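Local coordinates for protein particle-associated lyase (Acinetobacter bacteriophage AP22, PDB 4Y9V) that probably cleaves the capsular polysaccharide of Acinetobacter baumannii as a lyase, serving as the phage's trimeric tailspike, at residues V79-F92 with E101-Y115. Sequence-based numbering, arbitrary orientation.
With EDO (1,2-ethanediol), chain J.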
loop_
_atom_site.group_PDB
_atom_site.type_symbol
_atom_site.label_atom_id
_atom_site.label_comp_id
_atom_site.label_asym_id
_atom_site.label_seq_id
_atom_site.Cartn_x
_atom_site.Cartn_y
_atom_site.Cartn_z
ATOM N N VAL A 79 -33.368 22.269 4.738
ATOM C CA VAL A 79 -34.023 21.939 6.011
ATOM C C VAL A 79 -33.354 22.679 7.160
ATOM O O VAL A 79 -32.135 22.552 7.366
ATOM C CB VAL A 79 -34.044 20.427 6.254
ATOM C CG1 VAL A 79 -34.738 20.101 7.561
ATOM C CG2 VAL A 79 -34.692 19.697 5.088
ATOM N N LYS A 80 -34.155 23.410 7.926
ATOM C CA LYS A 80 -33.728 24.094 9.129
ATOM C C LYS A 80 -33.469 23.119 10.234
ATOM O O LYS A 80 -34.173 22.113 10.436
ATOM C CB LYS A 80 -34.839 25.064 9.542
ATOM C CG LYS A 80 -34.583 25.877 10.789
ATOM C CD LYS A 80 -35.657 26.940 11.072
ATOM C CE LYS A 80 -35.487 27.626 12.385
ATOM N NZ LYS A 80 -34.288 28.523 12.391
ATOM N N SER A 81 -32.457 23.427 11.051
ATOM C CA SER A 81 -32.031 22.572 12.156
ATOM C C SER A 81 -33.105 22.480 13.256
ATOM O O SER A 81 -33.330 23.423 14.017
ATOM C CB SER A 81 -30.775 23.176 12.762
ATOM O OG SER A 81 -30.272 22.386 13.796
ATOM N N ARG A 82 -33.720 21.305 13.330
ATOM C CA ARG A 82 -34.640 20.870 14.364
ATOM C C ARG A 82 -34.561 19.339 14.386
ATOM O O ARG A 82 -34.086 18.740 13.425
ATOM C CB ARG A 82 -36.139 21.252 14.106
ATOM C CG ARG A 82 -36.443 22.704 13.840
ATOM C CD ARG A 82 -37.952 22.877 13.689
ATOM N NE ARG A 82 -38.433 24.213 13.407
ATOM C CZ ARG A 82 -38.582 24.728 12.190
ATOM N NH1 ARG A 82 -38.233 24.058 11.094
ATOM N NH2 ARG A 82 -39.103 25.934 12.061
ATOM N N GLU A 83 -35.106 18.733 15.433
ATOM C CA GLU A 83 -35.383 17.301 15.428
ATOM C C GLU A 83 -36.822 17.099 14.942
ATOM O O GLU A 83 -37.751 17.664 15.571
ATOM C CB GLU A 83 -35.159 16.658 16.772
ATOM C CG GLU A 83 -35.379 15.165 16.736
ATOM C CD GLU A 83 -35.001 14.444 17.992
ATOM O OE1 GLU A 83 -33.853 14.636 18.447
ATOM O OE2 GLU A 83 -35.804 13.622 18.529
ATOM N N TYR A 84 -37.004 16.334 13.895
ATOM C CA TYR A 84 -38.313 16.094 13.284
ATOM C C TYR A 84 -38.714 14.644 13.453
ATOM O O TYR A 84 -37.947 13.728 13.098
ATOM C CB TYR A 84 -38.260 16.387 11.799
ATOM C CG TYR A 84 -37.869 17.791 11.434
ATOM C CD1 TYR A 84 -38.799 18.812 11.399
ATOM C CD2 TYR A 84 -36.555 18.119 11.111
ATOM C CE1 TYR A 84 -38.452 20.103 11.052
ATOM C CE2 TYR A 84 -36.192 19.400 10.772
ATOM C CZ TYR A 84 -37.129 20.398 10.726
ATOM O OH TYR A 84 -36.822 21.684 10.379
ATOM N N ILE A 85 -39.959 14.410 13.874
ATOM C CA ILE A 85 -40.552 13.082 13.878
ATOM C C ILE A 85 -40.839 12.644 12.439
ATOM O O ILE A 85 -41.471 13.383 11.677
ATOM C CB ILE A 85 -41.838 13.099 14.704
ATOM C CG1 ILE A 85 -41.528 13.388 16.161
ATOM C CG2 ILE A 85 -42.621 11.819 14.526
ATOM C CD1 ILE A 85 -42.756 13.672 17.023
ATOM N N VAL A 86 -40.396 11.426 12.079
ATOM C CA VAL A 86 -40.675 10.827 10.789
ATOM C C VAL A 86 -41.064 9.361 11.044
ATOM O O VAL A 86 -40.217 8.476 11.099
ATOM C CB VAL A 86 -39.499 10.899 9.803
ATOM C CG1 VAL A 86 -39.888 10.303 8.470
ATOM C CG2 VAL A 86 -38.991 12.330 9.653
ATOM N N ASN A 87 -42.378 9.100 11.223
ATOM C CA ASN A 87 -42.802 7.759 11.565
ATOM C C ASN A 87 -42.945 6.813 10.385
ATOM O O ASN A 87 -43.031 5.601 10.588
ATOM C CB ASN A 87 -44.094 7.813 12.392
ATOM C CG ASN A 87 -43.833 8.337 13.810
ATOM O OD1 ASN A 87 -44.763 8.966 14.331
ATOM N ND2 ASN A 87 -42.719 7.997 14.360
ATOM N N SER A 88 -42.985 7.328 9.160
ATOM C CA SER A 88 -43.106 6.505 7.979
ATOM C C SER A 88 -41.742 6.150 7.375
ATOM O O SER A 88 -40.736 6.840 7.566
ATOM C CB SER A 88 -43.929 7.235 6.927
ATOM O OG SER A 88 -45.255 7.451 7.321
ATOM N N LEU A 89 -41.768 5.074 6.607
ATOM C CA LEU A 89 -40.683 4.717 5.701
ATOM C C LEU A 89 -40.834 5.567 4.452
ATOM O O LEU A 89 -41.807 5.403 3.711
ATOM C CB LEU A 89 -40.726 3.215 5.401
ATOM C CG LEU A 89 -39.680 2.743 4.392
ATOM C CD1 LEU A 89 -38.261 2.988 4.907
ATOM C CD2 LEU A 89 -39.868 1.270 4.104
ATOM N N ILE A 90 -39.914 6.495 4.240
ATOM C CA ILE A 90 -39.945 7.427 3.129
ATOM C C ILE A 90 -39.121 6.774 1.987
ATOM O O ILE A 90 -37.932 6.537 2.160
ATOM C CB ILE A 90 -39.391 8.793 3.479
ATOM C CG1 ILE A 90 -39.995 9.327 4.774
ATOM C CG2 ILE A 90 -39.575 9.758 2.313
ATOM C CD1 ILE A 90 -41.500 9.530 4.754
ATOM N N GLU A 91 -39.790 6.505 0.874
ATOM C CA GLU A 91 -39.220 5.775 -0.255
ATOM C C GLU A 91 -38.985 6.747 -1.384
ATOM O O GLU A 91 -39.906 7.199 -2.051
ATOM C CB GLU A 91 -40.113 4.603 -0.698
ATOM C CG GLU A 91 -40.273 3.560 0.404
ATOM C CD GLU A 91 -41.090 2.355 -0.009
ATOM O OE1 GLU A 91 -40.726 1.754 -1.023
ATOM O OE2 GLU A 91 -42.080 1.929 0.647
ATOM N N PHE A 92 -37.721 7.114 -1.575
ATOM C CA PHE A 92 -37.314 7.984 -2.670
ATOM C C PHE A 92 -37.029 7.111 -3.886
ATOM O O PHE A 92 -36.199 6.219 -3.828
ATOM C CB PHE A 92 -36.067 8.777 -2.308
ATOM C CG PHE A 92 -36.181 9.636 -1.065
ATOM C CD1 PHE A 92 -35.946 9.133 0.223
ATOM C CD2 PHE A 92 -36.531 10.984 -1.189
ATOM C CE1 PHE A 92 -36.072 9.920 1.308
ATOM C CE2 PHE A 92 -36.657 11.777 -0.066
ATOM C CZ PHE A 92 -36.409 11.249 1.181
ATOM N N GLU A 101 -29.173 21.795 7.646
ATOM C CA GLU A 101 -28.354 22.456 8.640
ATOM C C GLU A 101 -27.832 21.419 9.640
ATOM O O GLU A 101 -28.538 20.446 9.962
ATOM C CB GLU A 101 -29.145 23.562 9.336
ATOM C CG GLU A 101 -29.475 24.749 8.452
ATOM C CD GLU A 101 -30.117 25.897 9.213
ATOM O OE1 GLU A 101 -30.736 25.632 10.283
ATOM O OE2 GLU A 101 -30.054 27.068 8.765
ATOM N N THR A 102 -26.668 21.648 10.200
ATOM C CA THR A 102 -26.184 20.805 11.282
ATOM C C THR A 102 -27.215 20.795 12.407
ATOM O O THR A 102 -27.803 21.844 12.727
ATOM C CB THR A 102 -24.831 21.336 11.770
ATOM O OG1 THR A 102 -23.915 21.217 10.663
ATOM C CG2 THR A 102 -24.297 20.542 12.963
ATOM N N GLY A 103 -27.408 19.645 13.005
ATOM C CA GLY A 103 -28.409 19.474 14.044
ATOM C C GLY A 103 -29.805 19.145 13.533
ATOM O O GLY A 103 -30.710 18.885 14.328
ATOM N N THR A 104 -29.966 19.100 12.225
ATOM C CA THR A 104 -31.182 18.518 11.653
ATOM C C THR A 104 -31.161 17.016 11.963
ATOM O O THR A 104 -30.220 16.325 11.535
ATOM C CB THR A 104 -31.229 18.722 10.127
ATOM O OG1 THR A 104 -31.250 20.117 9.836
ATOM C CG2 THR A 104 -32.441 18.084 9.541
ATOM N N VAL A 105 -32.174 16.528 12.658
ATOM C CA VAL A 105 -32.223 15.121 13.033
ATOM C C VAL A 105 -33.595 14.592 12.615
ATOM O O VAL A 105 -34.624 15.220 12.954
ATOM C CB VAL A 105 -31.980 14.906 14.533
ATOM C CG1 VAL A 105 -32.162 13.467 14.928
ATOM C CG2 VAL A 105 -30.578 15.386 14.883
ATOM N N PHE A 106 -33.630 13.448 11.953
ATOM C CA PHE A 106 -34.886 12.765 11.653
ATOM C C PHE A 106 -35.040 11.608 12.653
ATOM O O PHE A 106 -34.214 10.714 12.690
ATOM C CB PHE A 106 -34.937 12.263 10.203
ATOM C CG PHE A 106 -34.789 13.410 9.226
ATOM C CD1 PHE A 106 -35.792 14.345 9.065
ATOM C CD2 PHE A 106 -33.648 13.567 8.467
ATOM C CE1 PHE A 106 -35.638 15.409 8.192
ATOM C CE2 PHE A 106 -33.508 14.637 7.610
ATOM C CZ PHE A 106 -34.514 15.558 7.457
ATOM N N ASN A 107 -36.082 11.706 13.485
ATOM C CA ASN A 107 -36.339 10.697 14.509
ATOM C C ASN A 107 -37.405 9.739 13.977
ATOM O O ASN A 107 -38.597 10.103 13.919
ATOM C CB ASN A 107 -36.745 11.352 15.843
ATOM C CG ASN A 107 -36.723 10.318 16.953
ATOM O OD1 ASN A 107 -36.979 9.144 16.739
ATOM N ND2 ASN A 107 -36.419 10.809 18.135
ATOM N N PHE A 108 -36.953 8.586 13.569
ATOM C CA PHE A 108 -37.754 7.518 12.986
ATOM C C PHE A 108 -38.452 6.658 14.037
ATOM O O PHE A 108 -39.283 5.807 13.670
ATOM C CB PHE A 108 -36.844 6.614 12.153
ATOM C CG PHE A 108 -36.203 7.282 10.953
ATOM C CD1 PHE A 108 -36.938 8.082 10.088
ATOM C CD2 PHE A 108 -34.857 7.078 10.676
ATOM C CE1 PHE A 108 -36.338 8.658 8.976
ATOM C CE2 PHE A 108 -34.276 7.623 9.563
ATOM C CZ PHE A 108 -34.996 8.438 8.717
ATOM N N GLY A 109 -38.130 6.831 15.310
ATOM C CA GLY A 109 -38.823 6.033 16.304
ATOM C C GLY A 109 -38.707 4.563 15.999
ATOM O O GLY A 109 -37.639 4.045 15.674
ATOM N N ASP A 110 -39.832 3.845 16.183
ATOM C CA ASP A 110 -39.917 2.424 15.966
ATOM C C ASP A 110 -40.222 2.025 14.513
ATOM O O ASP A 110 -40.037 0.857 14.172
ATOM C CB ASP A 110 -41.005 1.801 16.832
ATOM C CG ASP A 110 -40.693 1.734 18.303
ATOM O OD1 ASP A 110 -39.614 1.231 18.650
ATOM O OD2 ASP A 110 -41.614 2.100 19.071
ATOM N N THR A 111 -40.716 2.956 13.697
ATOM C CA THR A 111 -41.324 2.592 12.436
ATOM C C THR A 111 -40.751 3.290 11.210
ATOM O O THR A 111 -41.059 2.830 10.081
ATOM C CB THR A 111 -42.834 2.848 12.491
ATOM O OG1 THR A 111 -43.089 4.203 12.854
ATOM C CG2 THR A 111 -43.517 1.946 13.530
ATOM N N GLY A 112 -40.020 4.385 11.325
ATOM C CA GLY A 112 -39.623 5.155 10.160
ATOM C C GLY A 112 -38.267 4.741 9.577
ATOM O O GLY A 112 -37.512 3.959 10.162
ATOM N N GLY A 113 -37.947 5.349 8.444
ATOM C CA GLY A 113 -36.622 5.220 7.837
ATOM C C GLY A 113 -36.632 5.930 6.498
ATOM O O GLY A 113 -37.676 6.388 6.027
ATOM N N PHE A 114 -35.452 6.012 5.868
ATOM C CA PHE A 114 -35.311 6.496 4.508
ATOM C C PHE A 114 -34.804 5.344 3.628
ATOM O O PHE A 114 -33.875 4.629 4.004
ATOM C CB PHE A 114 -34.296 7.653 4.398
ATOM C CG PHE A 114 -34.743 9.013 4.884
ATOM C CD1 PHE A 114 -36.017 9.286 5.365
ATOM C CD2 PHE A 114 -33.831 10.048 4.842
ATOM C CE1 PHE A 114 -36.356 10.568 5.771
ATOM C CE2 PHE A 114 -34.181 11.336 5.222
ATOM C CZ PHE A 114 -35.453 11.588 5.715
ATOM N N TYR A 115 -35.373 5.227 2.440
ATOM C CA TYR A 115 -34.943 4.216 1.484
ATOM C C TYR A 115 -34.884 4.877 0.111
ATOM O O TYR A 115 -35.945 5.253 -0.404
ATOM C CB TYR A 115 -35.900 3.000 1.472
ATOM C CG TYR A 115 -35.266 1.748 0.934
ATOM C CD1 TYR A 115 -34.818 1.647 -0.381
ATOM C CD2 TYR A 115 -35.051 0.628 1.756
ATOM C CE1 TYR A 115 -34.215 0.493 -0.867
ATOM C CE2 TYR A 115 -34.445 -0.512 1.282
ATOM C CZ TYR A 115 -34.021 -0.585 -0.030
ATOM O OH TYR A 115 -33.386 -1.716 -0.454
HETATM C C1 EDO J . -29.386 30.352 9.512
HETATM O O1 EDO J . -28.816 29.235 10.206
HETATM C C2 EDO J . -30.514 30.956 10.288
HETATM O O2 EDO J . -30.072 31.529 11.500
HETATM O O HOH W 1 -31.546 27.488 12.087
HETATM O O HOH W 2 -40.497 9.063 15.828
#
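F92 turns the edge of its ring onto one face of the F114 ring in a T-shaped stack, the planes 80° apart and the centroids 5.4 Å from each other. F108 CZ covers the opposite face of F114, F114 CZ lies over one face of F106, and I90 CB approaches F114 obliquely, 3.9 Å from F114 CD1. The F108 ring has G113 CA over one face and F106 O over the other; at its edge sits V86 O, with V86 CB 3.8 Å from F108 CD1. G112 suits its place because a CB there would run into V86 O. V86 spreads its two methyls: CG1, anti to the backbone N (chi1 -178°), packs on F108, and CG2 on F106. Branched and flat apolar residues thus fill the inside of a coil, and L66 of helix 63-71 also touches F114. The parallel pairing of 83-85 with 105-109 and, beyond the corner, of 89-92 with 113-115 is consistent with neighbouring coils of a parallel beta-helix, right-handed as in pectin lyase-like proteins. At that corner T111 OG1 donates a hydrogen bond to N87 O (2.7 Å), in the carbonyl plane on a lone pair. On the other face of the sheet from F106, asparagine serves two partners: N107 ND2 reaches E83 OE2 at 2.9 Å, nearly straight at 177° but from above the carboxylate plane, while N107 OD1 accepts from G109 N, an Asx turn that, in this conformer, orients the amide toward E83. Near the starts of 79-92 and 101-115, glutamate is long enough for E101 OE1 to take the S81 N-H at 2.9 Å, and the short S81 hydroxyl donates to T102 O in the type II turn 101-104.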